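Local coordinates for bifunctional protein PutA (Bdellovibrio bacteriovorus, PDB 5UR2) that probably converts proline to glutamate in two oxidations, joining a flavin-dependent proline dehydrogenase and an NAD-dependent glutamate semialdehyde dehydrogenase in one chain, at residues 753-758 / 906-911; 785-790 / 890-895; 497-502 / 692-697; 528-533 / 699-704. One frame throughout, in Å; residues are numbered along the deposited sequence.

Contact 1 (753-758 / 906-911)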
loop_
_atom_site.group_PDB
_atom_site.type_symbol
_atom_site.label_atom_id
_atom_site.label_comp_id
_atom_site.label_asym_id
_atom_site.label_seq_id
_atom_site.Cartn_x
_atom_site.Cartn_y
_atom_site.Cartn_z
ATOM N N VAL B 753 21.703 -21.989 -7.937
ATOM C CA VAL B 753 20.990 -22.863 -7.015
ATOM C C VAL B 753 22.033 -23.534 -6.125
ATOM O O VAL B 753 23.016 -24.099 -6.624
ATOM C CB VAL B 753 20.141 -23.905 -7.768
ATOM C CG1 VAL B 753 19.417 -24.819 -6.770
ATOM C CG2 VAL B 753 19.134 -23.207 -8.672
ATOM N N ILE B 754 21.841 -23.451 -4.811
ATOM C CA ILE B 754 22.757 -24.069 -3.858
ATOM C C ILE B 754 22.195 -25.425 -3.462
ATOM O O ILE B 754 21.006 -25.541 -3.138
ATOM C CB ILE B 754 22.962 -23.189 -2.615
ATOM C CG1 ILE B 754 23.516 -21.822 -3.005
ATOM C CG2 ILE B 754 23.932 -23.887 -1.640
ATOM C CD1 ILE B 754 23.554 -20.849 -1.849
ATOM N N ILE B 755 23.038 -26.449 -3.490
ATOM C CA ILE B 755 22.657 -27.801 -3.100
ATOM C C ILE B 755 23.332 -28.119 -1.774
ATOM O O ILE B 755 24.547 -28.342 -1.726
ATOM C CB ILE B 755 23.045 -28.836 -4.159
ATOM C CG1 ILE B 755 22.535 -28.420 -5.538
ATOM C CG2 ILE B 755 22.544 -30.201 -3.736
ATOM C CD1 ILE B 755 21.044 -28.255 -5.616
ATOM N N ASP B 756 22.551 -28.141 -0.696
ATOM C CA ASP B 756 23.070 -28.523 0.608
ATOM C C ASP B 756 23.347 -30.026 0.647
ATOM O O ASP B 756 22.852 -30.797 -0.174
ATOM C CB ASP B 756 22.076 -28.162 1.710
ATOM C CG ASP B 756 22.735 -28.009 3.067
ATOM O OD1 ASP B 756 23.956 -28.286 3.179
ATOM O OD2 ASP B 756 22.017 -27.639 4.024
ATOM N N ASN B 757 24.153 -30.436 1.627
ATOM C CA ASN B 757 24.541 -31.841 1.732
ATOM C C ASN B 757 23.348 -32.762 1.985
ATOM O O ASN B 757 23.385 -33.938 1.603
ATOM C CB ASN B 757 25.567 -32.004 2.841
ATOM C CG ASN B 757 26.925 -31.506 2.427
ATOM O OD1 ASN B 757 27.349 -31.695 1.280
ATOM N ND2 ASN B 757 27.609 -30.839 3.345
ATOM N N ASP B 758 22.304 -32.266 2.647
ATOM C CA ASP B 758 21.134 -33.074 2.976
ATOM C C ASP B 758 19.985 -32.885 1.986
ATOM O O ASP B 758 18.845 -33.252 2.294
ATOM C CB ASP B 758 20.666 -32.744 4.397
ATOM C CG ASP B 758 20.152 -31.295 4.543
ATOM O OD1 ASP B 758 20.109 -30.527 3.544
ATOM O OD2 ASP B 758 19.818 -30.913 5.684
ATOM N N GLY B 906 18.317 -19.759 -5.288
ATOM C CA GLY B 906 17.614 -20.807 -4.568
ATOM C C GLY B 906 18.527 -21.771 -3.840
ATOM O O GLY B 906 19.726 -21.874 -4.125
ATOM N N VAL B 907 17.927 -22.506 -2.907
ATOM C CA VAL B 907 18.615 -23.538 -2.144
ATOM C C VAL B 907 17.713 -24.757 -2.008
ATOM O O VAL B 907 16.503 -24.635 -1.775
ATOM C CB VAL B 907 19.047 -23.026 -0.752
ATOM C CG1 VAL B 907 17.834 -22.569 0.057
ATOM C CG2 VAL B 907 19.841 -24.086 -0.016
ATOM N N PHE B 908 18.311 -25.934 -2.125
ATOM C CA PHE B 908 17.680 -27.182 -1.722
ATOM C C PHE B 908 18.354 -27.634 -0.437
ATOM O O PHE B 908 19.560 -27.891 -0.418
ATOM C CB PHE B 908 17.788 -28.252 -2.810
ATOM C CG PHE B 908 16.856 -28.021 -3.963
ATOM C CD1 PHE B 908 17.224 -27.196 -5.015
ATOM C CD2 PHE B 908 15.595 -28.600 -3.983
ATOM C CE1 PHE B 908 16.344 -26.962 -6.082
ATOM C CE2 PHE B 908 14.714 -28.370 -5.040
ATOM C CZ PHE B 908 15.090 -27.551 -6.094
ATOM N N SER B 909 17.582 -27.695 0.639
ATOM C CA SER B 909 18.150 -28.024 1.928
ATOM C C SER B 909 17.036 -28.513 2.829
ATOM O O SER B 909 15.877 -28.107 2.688
ATOM C CB SER B 909 18.854 -26.823 2.567
ATOM O OG SER B 909 19.329 -27.157 3.866
ATOM N N ARG B 910 17.396 -29.381 3.759
ATOM C CA ARG B 910 16.452 -29.823 4.771
ATOM C C ARG B 910 16.986 -29.530 6.163
ATOM O O ARG B 910 16.673 -30.226 7.126
ATOM C CB ARG B 910 16.103 -31.295 4.565
ATOM C CG ARG B 910 15.254 -31.445 3.299
ATOM C CD ARG B 910 14.865 -32.861 2.999
ATOM N NE ARG B 910 16.006 -33.653 2.569
ATOM C CZ ARG B 910 15.939 -34.954 2.307
ATOM N NH1 ARG B 910 14.777 -35.588 2.433
ATOM N NH2 ARG B 910 17.024 -35.621 1.928
ATOM N N SER B 911 17.777 -28.464 6.259
ATOM C CA SER B 911 18.247 -27.901 7.505
ATOM C C SER B 911 17.537 -26.584 7.754
ATOM O O SER B 911 17.726 -25.626 6.985
ATOM C CB SER B 911 19.757 -27.679 7.467
ATOM O OG SER B 911 20.139 -26.743 8.460
#

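Contact 2 (785-790 / 890-895)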
loop_
_atom_site.group_PDB
_atom_site.type_symbol
_atom_site.label_atom_id
_atom_site.label_comp_id
_atom_site.label_asym_id
_atom_site.label_seq_id
_atom_site.Cartn_x
_atom_site.Cartn_y
_atom_site.Cartn_z
ATOM N N ARG B 785 24.202 -21.354 -12.698
ATOM C CA ARG B 785 25.207 -21.750 -11.723
ATOM C C ARG B 785 24.556 -22.711 -10.746
ATOM O O ARG B 785 23.462 -22.443 -10.241
ATOM C CB ARG B 785 25.770 -20.532 -10.983
ATOM C CG ARG B 785 26.547 -19.554 -11.868
ATOM C CD ARG B 785 27.097 -18.420 -11.034
ATOM N NE ARG B 785 26.040 -17.698 -10.332
ATOM C CZ ARG B 785 26.183 -17.128 -9.143
ATOM N NH1 ARG B 785 27.346 -17.202 -8.497
ATOM N NH2 ARG B 785 25.155 -16.501 -8.588
ATOM N N VAL B 786 25.204 -23.846 -10.505
ATOM C CA VAL B 786 24.747 -24.796 -9.502
ATOM C C VAL B 786 25.897 -24.990 -8.533
ATOM O O VAL B 786 26.954 -25.506 -8.911
ATOM C CB VAL B 786 24.284 -26.118 -10.124
ATOM C CG1 VAL B 786 23.652 -27.020 -9.069
ATOM C CG2 VAL B 786 23.267 -25.833 -11.237
ATOM N N ILE B 787 25.696 -24.562 -7.291
ATOM C CA ILE B 787 26.736 -24.532 -6.269
ATOM C C ILE B 787 26.449 -25.677 -5.309
ATOM O O ILE B 787 25.420 -25.677 -4.622
ATOM C CB ILE B 787 26.779 -23.176 -5.548
ATOM C CG1 ILE B 787 26.965 -22.040 -6.565
ATOM C CG2 ILE B 787 27.890 -23.139 -4.535
ATOM C CD1 ILE B 787 26.793 -20.636 -5.977
ATOM N N VAL B 788 27.341 -26.671 -5.290
ATOM C CA VAL B 788 27.092 -27.968 -4.665
ATOM C C VAL B 788 28.120 -28.199 -3.567
ATOM O O VAL B 788 29.332 -28.154 -3.822
ATOM C CB VAL B 788 27.148 -29.121 -5.690
ATOM C CG1 VAL B 788 26.761 -30.426 -5.023
ATOM C CG2 VAL B 788 26.266 -28.848 -6.905
ATOM N N LEU B 789 27.642 -28.492 -2.363
ATOM C CA LEU B 789 28.556 -28.748 -1.260
ATOM C C LEU B 789 29.274 -30.081 -1.464
ATOM O O LEU B 789 28.765 -30.997 -2.123
ATOM C CB LEU B 789 27.810 -28.734 0.075
ATOM C CG LEU B 789 27.746 -27.411 0.838
ATOM C CD1 LEU B 789 26.948 -26.344 0.066
ATOM C CD2 LEU B 789 27.151 -27.642 2.213
ATOM N N ASP B 790 30.466 -30.182 -0.871
ATOM C CA ASP B 790 31.419 -31.221 -1.264
ATOM C C ASP B 790 30.898 -32.627 -0.966
ATOM O O ASP B 790 31.038 -33.535 -1.799
ATOM C CB ASP B 790 32.762 -30.981 -0.566
ATOM C CG ASP B 790 33.906 -31.734 -1.229
ATOM O OD1 ASP B 790 34.267 -31.349 -2.357
ATOM O OD2 ASP B 790 34.441 -32.705 -0.648
ATOM N N ASP B 890 29.042 -21.453 4.077
ATOM C CA ASP B 890 29.765 -20.183 4.029
ATOM C C ASP B 890 30.276 -19.884 2.621
ATOM O O ASP B 890 30.005 -18.816 2.057
ATOM C CB ASP B 890 30.939 -20.201 5.010
ATOM C CG ASP B 890 30.526 -19.898 6.433
ATOM O OD1 ASP B 890 29.367 -19.486 6.654
ATOM O OD2 ASP B 890 31.386 -20.059 7.327
ATOM N N GLN B 891 31.053 -20.817 2.050
ATOM C CA GLN B 891 31.610 -20.594 0.720
ATOM C C GLN B 891 30.515 -20.585 -0.341
ATOM O O GLN B 891 30.607 -19.845 -1.330
ATOM C CB GLN B 891 32.665 -21.655 0.394
ATOM C CG GLN B 891 33.441 -21.357 -0.889
ATOM C CD GLN B 891 34.461 -22.425 -1.246
ATOM O OE1 GLN B 891 34.351 -23.580 -0.833
ATOM N NE2 GLN B 891 35.467 -22.038 -2.020
ATOM N N ALA B 892 29.475 -21.402 -0.153
ATOM C CA ALA B 892 28.394 -21.456 -1.128
ATOM C C ALA B 892 27.706 -20.105 -1.244
ATOM O O ALA B 892 27.416 -19.635 -2.351
ATOM C CB ALA B 892 27.389 -22.541 -0.738
ATOM N N LEU B 893 27.455 -19.460 -0.108
ATOM C CA LEU B 893 26.829 -18.151 -0.131
ATOM C C LEU B 893 27.771 -17.102 -0.712
ATOM O O LEU B 893 27.349 -16.286 -1.543
ATOM C CB LEU B 893 26.368 -17.794 1.284
ATOM C CG LEU B 893 25.105 -18.592 1.648
ATOM C CD1 LEU B 893 24.746 -18.542 3.140
ATOM C CD2 LEU B 893 23.972 -18.072 0.833
ATOM N N ASP B 894 29.058 -17.146 -0.331
ATOM C CA ASP B 894 30.045 -16.205 -0.867
ATOM C C ASP B 894 30.086 -16.266 -2.385
ATOM O O ASP B 894 30.056 -15.231 -3.065
ATOM C CB ASP B 894 31.443 -16.499 -0.313
ATOM C CG ASP B 894 31.602 -16.131 1.157
ATOM O OD1 ASP B 894 30.765 -15.375 1.700
ATOM O OD2 ASP B 894 32.596 -16.597 1.763
ATOM N N ILE B 895 30.168 -17.479 -2.933
ATOM C CA ILE B 895 30.149 -17.642 -4.381
ATOM C C ILE B 895 28.825 -17.161 -4.955
ATOM O O ILE B 895 28.795 -16.444 -5.966
ATOM C CB ILE B 895 30.443 -19.105 -4.763
ATOM C CG1 ILE B 895 31.891 -19.442 -4.407
ATOM C CG2 ILE B 895 30.169 -19.342 -6.243
ATOM C CD1 ILE B 895 32.221 -20.899 -4.544
#

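Contact 3 (497-502 / 692-697)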
loop_
_atom_site.group_PDB
_atom_site.type_symbol
_atom_site.label_atom_id
_atom_site.label_comp_id
_atom_site.label_asym_id
_atom_site.label_seq_id
_atom_site.Cartn_x
_atom_site.Cartn_y
_atom_site.Cartn_z
ATOM N N VAL B 497 3.383 -8.185 -41.405
ATOM C CA VAL B 497 3.096 -7.361 -40.239
ATOM C C VAL B 497 3.299 -5.903 -40.615
ATOM O O VAL B 497 4.353 -5.526 -41.138
ATOM C CB VAL B 497 3.960 -7.758 -39.032
ATOM C CG1 VAL B 497 3.768 -6.758 -37.899
ATOM C CG2 VAL B 497 3.579 -9.173 -38.549
ATOM N N ASN B 498 2.293 -5.089 -40.336
ATOM C CA ASN B 498 2.339 -3.665 -40.616
ATOM C C ASN B 498 2.529 -2.884 -39.330
ATOM O O ASN B 498 2.208 -3.353 -38.236
ATOM C CB ASN B 498 1.060 -3.200 -41.315
ATOM C CG ASN B 498 0.981 -3.681 -42.735
ATOM O OD1 ASN B 498 1.995 -3.713 -43.440
ATOM N ND2 ASN B 498 -0.225 -4.049 -43.178
ATOM N N ILE B 499 3.080 -1.679 -39.485
ATOM C CA ILE B 499 3.048 -0.684 -38.426
ATOM C C ILE B 499 1.607 -0.238 -38.211
ATOM O O ILE B 499 0.828 -0.131 -39.170
ATOM C CB ILE B 499 3.945 0.502 -38.819
ATOM C CG1 ILE B 499 5.344 0.015 -39.166
ATOM C CG2 ILE B 499 4.005 1.528 -37.710
ATOM C CD1 ILE B 499 6.014 0.870 -40.235
ATOM N N VAL B 500 1.232 0.036 -36.959
ATOM C CA VAL B 500 -0.124 0.492 -36.657
ATOM C C VAL B 500 -0.058 1.740 -35.790
ATOM O O VAL B 500 0.308 1.661 -34.614
ATOM C CB VAL B 500 -0.969 -0.583 -35.968
ATOM C CG1 VAL B 500 -2.378 -0.058 -35.800
ATOM C CG2 VAL B 500 -0.966 -1.852 -36.796
ATOM N N ILE B 501 -0.468 2.875 -36.348
ATOM C CA ILE B 501 -0.491 4.148 -35.637
ATOM C C ILE B 501 -1.882 4.756 -35.766
ATOM O O ILE B 501 -2.402 4.886 -36.880
ATOM C CB ILE B 501 0.583 5.111 -36.186
ATOM C CG1 ILE B 501 1.973 4.494 -36.030
ATOM C CG2 ILE B 501 0.497 6.474 -35.515
ATOM C CD1 ILE B 501 3.088 5.328 -36.668
ATOM N N ASN B 502 -2.460 5.175 -34.638
ATOM C CA ASN B 502 -3.831 5.693 -34.626
ATOM C C ASN B 502 -4.791 4.688 -35.260
ATOM O O ASN B 502 -5.679 5.052 -36.025
ATOM C CB ASN B 502 -3.936 7.051 -35.340
ATOM C CG ASN B 502 -3.828 8.235 -34.393
ATOM O OD1 ASN B 502 -4.147 8.142 -33.206
ATOM N ND2 ASN B 502 -3.396 9.362 -34.920
ATOM N N ASN B 692 0.148 2.370 -29.622
ATOM C CA ASN B 692 0.665 2.383 -30.983
ATOM C C ASN B 692 1.726 1.305 -31.156
ATOM O O ASN B 692 2.526 1.052 -30.252
ATOM C CB ASN B 692 1.230 3.757 -31.349
ATOM C CG ASN B 692 0.203 4.861 -31.169
ATOM O OD1 ASN B 692 -0.565 5.165 -32.083
ATOM N ND2 ASN B 692 0.140 5.419 -29.959
ATOM N N PHE B 693 1.721 0.681 -32.331
ATOM C CA PHE B 693 2.517 -0.500 -32.639
ATOM C C PHE B 693 3.627 -0.106 -33.606
ATOM O O PHE B 693 3.362 0.174 -34.784
ATOM C CB PHE B 693 1.631 -1.575 -33.245
ATOM C CG PHE B 693 2.351 -2.853 -33.570
ATOM C CD1 PHE B 693 2.885 -3.642 -32.564
ATOM C CD2 PHE B 693 2.428 -3.300 -34.880
ATOM C CE1 PHE B 693 3.503 -4.850 -32.864
ATOM C CE2 PHE B 693 3.049 -4.503 -35.194
ATOM C CZ PHE B 693 3.589 -5.278 -34.190
ATOM N N LEU B 694 4.867 -0.104 -33.114
ATOM C CA LEU B 694 6.011 0.472 -33.823
ATOM C C LEU B 694 7.119 -0.564 -33.967
ATOM O O LEU B 694 8.164 -0.461 -33.310
ATOM C CB LEU B 694 6.530 1.709 -33.084
ATOM C CG LEU B 694 7.609 2.517 -33.826
ATOM C CD1 LEU B 694 7.010 3.278 -34.999
ATOM C CD2 LEU B 694 8.330 3.459 -32.892
ATOM N N PRO B 695 6.944 -1.552 -34.843
ATOM C CA PRO B 695 8.034 -2.504 -35.097
ATOM C C PRO B 695 9.225 -1.827 -35.772
ATOM O O PRO B 695 9.091 -0.809 -36.462
ATOM C CB PRO B 695 7.383 -3.547 -36.016
ATOM C CG PRO B 695 6.276 -2.811 -36.686
ATOM C CD PRO B 695 5.763 -1.827 -35.686
ATOM N N GLY B 696 10.407 -2.380 -35.544
ATOM C CA GLY B 696 11.603 -1.818 -36.141
ATOM C C GLY B 696 12.844 -2.178 -35.348
ATOM O O GLY B 696 12.809 -3.020 -34.451
ATOM N N TYR B 697 13.947 -1.520 -35.713
ATOM C CA TYR B 697 15.241 -1.800 -35.110
ATOM C C TYR B 697 15.385 -0.994 -33.827
ATOM O O TYR B 697 15.081 0.203 -33.802
ATOM C CB TYR B 697 16.384 -1.478 -36.080
ATOM C CG TYR B 697 16.333 -2.337 -37.315
ATOM C CD1 TYR B 697 16.670 -3.694 -37.259
ATOM C CD2 TYR B 697 15.898 -1.814 -38.524
ATOM C CE1 TYR B 697 16.597 -4.507 -38.403
ATOM C CE2 TYR B 697 15.816 -2.611 -39.668
ATOM C CZ TYR B 697 16.171 -3.958 -39.605
ATOM O OH TYR B 697 16.088 -4.747 -40.740
#

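Contact 4 (528-533 / 699-704)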
loop_
_atom_site.group_PDB
_atom_site.type_symbol
_atom_site.label_atom_id
_atom_site.label_comp_id
_atom_site.label_asym_id
_atom_site.label_seq_id
_atom_site.Cartn_x
_atom_site.Cartn_y
_atom_site.Cartn_z
ATOM N N GLN B 528 7.333 -4.987 -41.568
ATOM C CA GLN B 528 7.573 -3.587 -41.919
ATOM C C GLN B 528 8.329 -2.921 -40.772
ATOM O O GLN B 528 7.795 -2.808 -39.664
ATOM C CB GLN B 528 6.245 -2.851 -42.155
ATOM C CG GLN B 528 5.382 -3.362 -43.318
ATOM C CD GLN B 528 6.005 -3.098 -44.694
ATOM O OE1 GLN B 528 6.600 -2.038 -44.936
ATOM N NE2 GLN B 528 5.877 -4.068 -45.593
ATOM N N MET B 529 9.554 -2.458 -41.035
ATOM C CA MET B 529 10.411 -1.849 -40.021
ATOM C C MET B 529 10.321 -0.335 -40.149
ATOM O O MET B 529 10.702 0.229 -41.179
ATOM C CB MET B 529 11.856 -2.322 -40.166
ATOM C CG MET B 529 12.014 -3.843 -40.114
ATOM S SD MET B 529 11.551 -4.535 -38.508
ATOM C CE MET B 529 13.148 -4.599 -37.708
ATOM N N ALA B 530 9.837 0.317 -39.098
ATOM C CA ALA B 530 9.436 1.708 -39.198
ATOM C C ALA B 530 10.626 2.649 -39.359
ATOM O O ALA B 530 11.734 2.377 -38.895
ATOM C CB ALA B 530 8.640 2.099 -37.956
ATOM N N THR B 531 10.370 3.787 -40.006
ATOM C CA THR B 531 11.308 4.894 -40.094
ATOM C C THR B 531 11.204 5.788 -38.863
ATOM O O THR B 531 10.242 5.729 -38.088
ATOM C CB THR B 531 11.039 5.743 -41.335
ATOM O OG1 THR B 531 9.783 6.408 -41.173
ATOM C CG2 THR B 531 10.973 4.865 -42.584
ATOM N N THR B 532 12.192 6.678 -38.720
ATOM C CA THR B 532 12.143 7.622 -37.619
ATOM C C THR B 532 11.001 8.613 -37.803
ATOM O O THR B 532 10.405 9.066 -36.818
ATOM C CB THR B 532 13.471 8.367 -37.512
ATOM O OG1 THR B 532 13.698 9.068 -38.725
ATOM C CG2 THR B 532 14.602 7.383 -37.340
ATOM N N GLU B 533 10.664 8.941 -39.051
ATOM C CA GLU B 533 9.489 9.773 -39.292
ATOM C C GLU B 533 8.228 9.075 -38.800
ATOM O O GLU B 533 7.316 9.716 -38.271
ATOM C CB GLU B 533 9.372 10.118 -40.777
ATOM C CG GLU B 533 10.539 10.950 -41.350
ATOM C CD GLU B 533 11.751 10.126 -41.840
ATOM O OE1 GLU B 533 11.674 8.879 -41.926
ATOM O OE2 GLU B 533 12.791 10.749 -42.150
ATOM N N GLU B 699 18.043 0.068 -32.198
ATOM C CA GLU B 699 18.977 1.177 -32.240
ATOM C C GLU B 699 18.439 2.344 -33.062
ATOM O O GLU B 699 19.040 3.424 -33.041
ATOM C CB GLU B 699 20.344 0.705 -32.761
ATOM C CG GLU B 699 20.436 0.526 -34.273
ATOM C CD GLU B 699 20.181 -0.910 -34.721
ATOM O OE1 GLU B 699 20.563 -1.237 -35.870
ATOM O OE2 GLU B 699 19.603 -1.707 -33.931
ATOM N N GLU B 700 17.317 2.163 -33.757
ATOM C CA GLU B 700 16.766 3.204 -34.612
ATOM C C GLU B 700 15.527 3.828 -33.983
ATOM O O GLU B 700 15.597 4.936 -33.442
ATOM C CB GLU B 700 16.400 2.646 -35.988
ATOM C CG GLU B 700 16.138 3.716 -37.034
ATOM C CD GLU B 700 15.885 3.140 -38.427
ATOM O OE1 GLU B 700 15.983 1.906 -38.607
ATOM O OE2 GLU B 700 15.627 3.936 -39.355
ATOM N N VAL B 701 14.382 3.140 -34.064
ATOM C CA VAL B 701 13.144 3.734 -33.560
ATOM C C VAL B 701 12.994 3.518 -32.059
ATOM O O VAL B 701 12.300 4.290 -31.385
ATOM C CB VAL B 701 11.918 3.210 -34.332
ATOM C CG1 VAL B 701 11.962 3.687 -35.785
ATOM C CG2 VAL B 701 11.808 1.688 -34.257
ATOM N N GLY B 702 13.610 2.470 -31.510
ATOM C CA GLY B 702 13.631 2.323 -30.064
ATOM C C GLY B 702 14.394 3.452 -29.401
ATOM O O GLY B 702 13.930 4.047 -28.425
ATOM N N GLU B 703 15.585 3.755 -29.924
ATOM C CA GLU B 703 16.342 4.909 -29.459
ATOM C C GLU B 703 15.533 6.189 -29.600
ATOM O O GLU B 703 15.507 7.028 -28.686
ATOM C CB GLU B 703 17.652 5.019 -30.246
ATOM C CG GLU B 703 18.571 6.151 -29.780
ATOM C CD GLU B 703 19.360 5.827 -28.519
ATOM O OE1 GLU B 703 19.282 4.680 -28.027
ATOM O OE2 GLU B 703 20.069 6.728 -28.018
ATOM N N TYR B 704 14.828 6.334 -30.720
ATOM C CA TYR B 704 14.092 7.569 -30.983
ATOM C C TYR B 704 13.001 7.796 -29.938
ATOM O O TYR B 704 12.825 8.920 -29.455
ATOM C CB TYR B 704 13.503 7.531 -32.394
ATOM C CG TYR B 704 12.905 8.847 -32.855
ATOM C CD1 TYR B 704 11.576 9.145 -32.590
ATOM C CD2 TYR B 704 13.670 9.789 -33.566
ATOM C CE1 TYR B 704 11.016 10.343 -32.998
ATOM C CE2 TYR B 704 13.113 11.003 -33.987
ATOM C CZ TYR B 704 11.775 11.262 -33.696
ATOM O OH TYR B 704 11.168 12.430 -34.083
HETATM O O HOH W 1 13.586 0.726 -37.679
#

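Contact 1 (753-758 / 906-911)
Arg910 folds round Asp758 just beyond the ends of two parallel strands. Its CB lies 3.9 Å from Asp758 OD2; CG and CD then run past the backbone oxygen of Asp758, and a bend at chi3 (-70°) turns the guanidinium back onto that oxygen. NE donates to Asp758 O at 2.9 Å, almost in line with the carbonyl, whereas NH2 reaches the same oxygen from above the carbonyl plane at 3.0 Å. Two N-H groups thus converge on one acceptor lying in the guanidinium plane. NH1, at the far end, forms a salt bridge with Asp58. Asp758 answers with its carboxylate: OD1 takes the Arg910 N at 3.0 Å from above the carboxylate plane, while OD2 binds His72. One residue earlier, Ser909 OG donates to the anti lone pair of Asp756 OD2 at 2.7 Å and accepts from Ser911 N, forming an ST turn. Within the strands the backbones pair in parallel, Ile754 N bonding Gly906 O at 2.7 Å. On the face bearing Val753 and Ile755, Val753 CG1 meets the edge of the Phe908 ring, 3.7 Å from CD1. Helix 761-773 covers this face and helix 912-921 touches Val907 on the other; strand 783-789 continues the sheet. Helices 47-59 and 66-76 of the PutA N-terminal region supply Asp58 and His72, joining that region to the aldehyde dehydrogenase sheet.

Contact 2 (785-790 / 890-895)
Ile787 holds CG1 anti to its carbonyl carbon (chi1 -56°) with CD1 extended beyond it, which sends CD1 out to Ile895 and lays CG2 beside Ala892. Ile895 meets it with CG2, the branch opposite its own backbone N, at 3.6 Å from Ile787 CD1. The other branch, Ile787 CG2, packs on Ala892 CA at 3.8 Å and also touches the methyl. Leu789 CD1 comes to Ala892 CB from farther along the strand, at 3.9 Å, so this one methyl sits against two branched side chains. Arg785 flanks the apolar patch: its chain bends at chi3 (-58°) and brings NH1 to within 3.0 Å of Ile895 O. That oxygen lies in the guanidinium plane, although the donor stands above the carbonyl plane of the acceptor. The strand and helix axes run nearly antiparallel, 168° apart and 8.8 Å from each other. Helix 889-896 belongs to a beta-alpha-beta crossover, carrying the chain from strand 880-886 over strands 783-789 and 751-755 to strand 901-908. Arg785 NH2 also binds Ala896 O, and Ser898 OG a second time engages Ile895 O. The guanidinium therefore serves carbonyls at the C-terminal end of the helix, where its positive charge probably suits the helix dipole, while the neighbouring side chains of the two segments meet through aliphatic groups.

Contact 3 (497-502 / 692-697)
Val500 and Phe693 form a single antiparallel bridge as a hydrogen-bonded pair, with Val500 N to Phe693 O at 3.0 Å and Phe693 N to Val500 O at 2.9 Å. Phe693 carries most of the side-chain contact. Its CG stands opposite the backbone N (chi1 -179°), which lays the ring along the strand residues that precede Val500. CE2 on the ring edge meets Val497 CG1 at 3.6 Å and Asn498 O at 3.4 Å, both near the ring plane. Over one face, offset toward the rim, lies Pro695 CD. The same proline uses CG to touch Ile499 CG1 at 3.9 Å, and so fits between Ile499 and the aromatic ring. Close to the backbone, the CB atoms of Val500 and Phe693 approach to 3.9 Å. Beyond the bridge, Asn692 lends its amide as a further backbone-like acceptor: Asn502 N donates to OD1 at 3.2 Å, with an angle of 171° at the hydrogen. ND2 of that amide binds Gly689 O and Val662 O, which fixes its rotation. Phe693, Val497 and Val500 pack on helix 671-684, while Ile499, Ile501 and Asn692 touch helix 532-549. The bridge thus connects strand 495-501, part of a small mixed sheet, to strand 691-693 beside strand 661-665.

Contact 4 (528-533 / 699-704)
Glu700 reaches across to Thr532 and Ala530 from the first turn of its helix, within a wider pi-type turn at 699-702. Its CG, opposite the backbone N (chi1 -166°), passes Thr532 CG2 at 4.0 Å, the two side chains crossing nearly at right angles. The extended chain carries OE1 to a water that donates to it at 2.8 Å and also to Ala530 O at 2.8 Å. No direct hydrogen bond joins the segments, so this water supplies the polar link. Val701 comes next and makes its nearest approaches to backbone oxygens: CG1 lies 3.4 Å from Ala530 O and 3.5 Å from Thr531 O, just where helix 532-549 starts. It also packs loosely on the Ala530 methyl. A turn later Tyr704 presents one ring face to Thr532 O, which stands 4.0 Å above the plane and toward the rim. Ring atom CD2 is 4.2 Å from Thr532 CB, and the phenol OH is bonded to Glu536. Thr531 is the N-cap of helix 532-549, against whose first turns helix 698-707 rests; Val701 and Tyr704 also touch Ala535, Leu694 packs on Ala530 and Val701, and Ala530 in turn touches Ile499 of strand 495-501.

The four contacts fall into two pairs; the centre of either contact in one pair lies about 45 to 47 Å from those in the other. Contacts 1 and 2 are buried and share one sheet: strands 751-755 and 783-789 are neighbours, joined by Ile755 N to Ile787 O (2.7 Å). Contact 1 pairs strands and ends in a charged cluster, whereas contact 2 lays a helix over the sheet through aliphatic groups and one arginine. Contacts 3 and 4 lie farther from the chain centre and touch each other, with Ala530 N bonding Pro695 O at 3.0 Å. There, contact 3 is buried and bridges backbones, while contact 4 is partly exposed and relies on van der Waals contact and water.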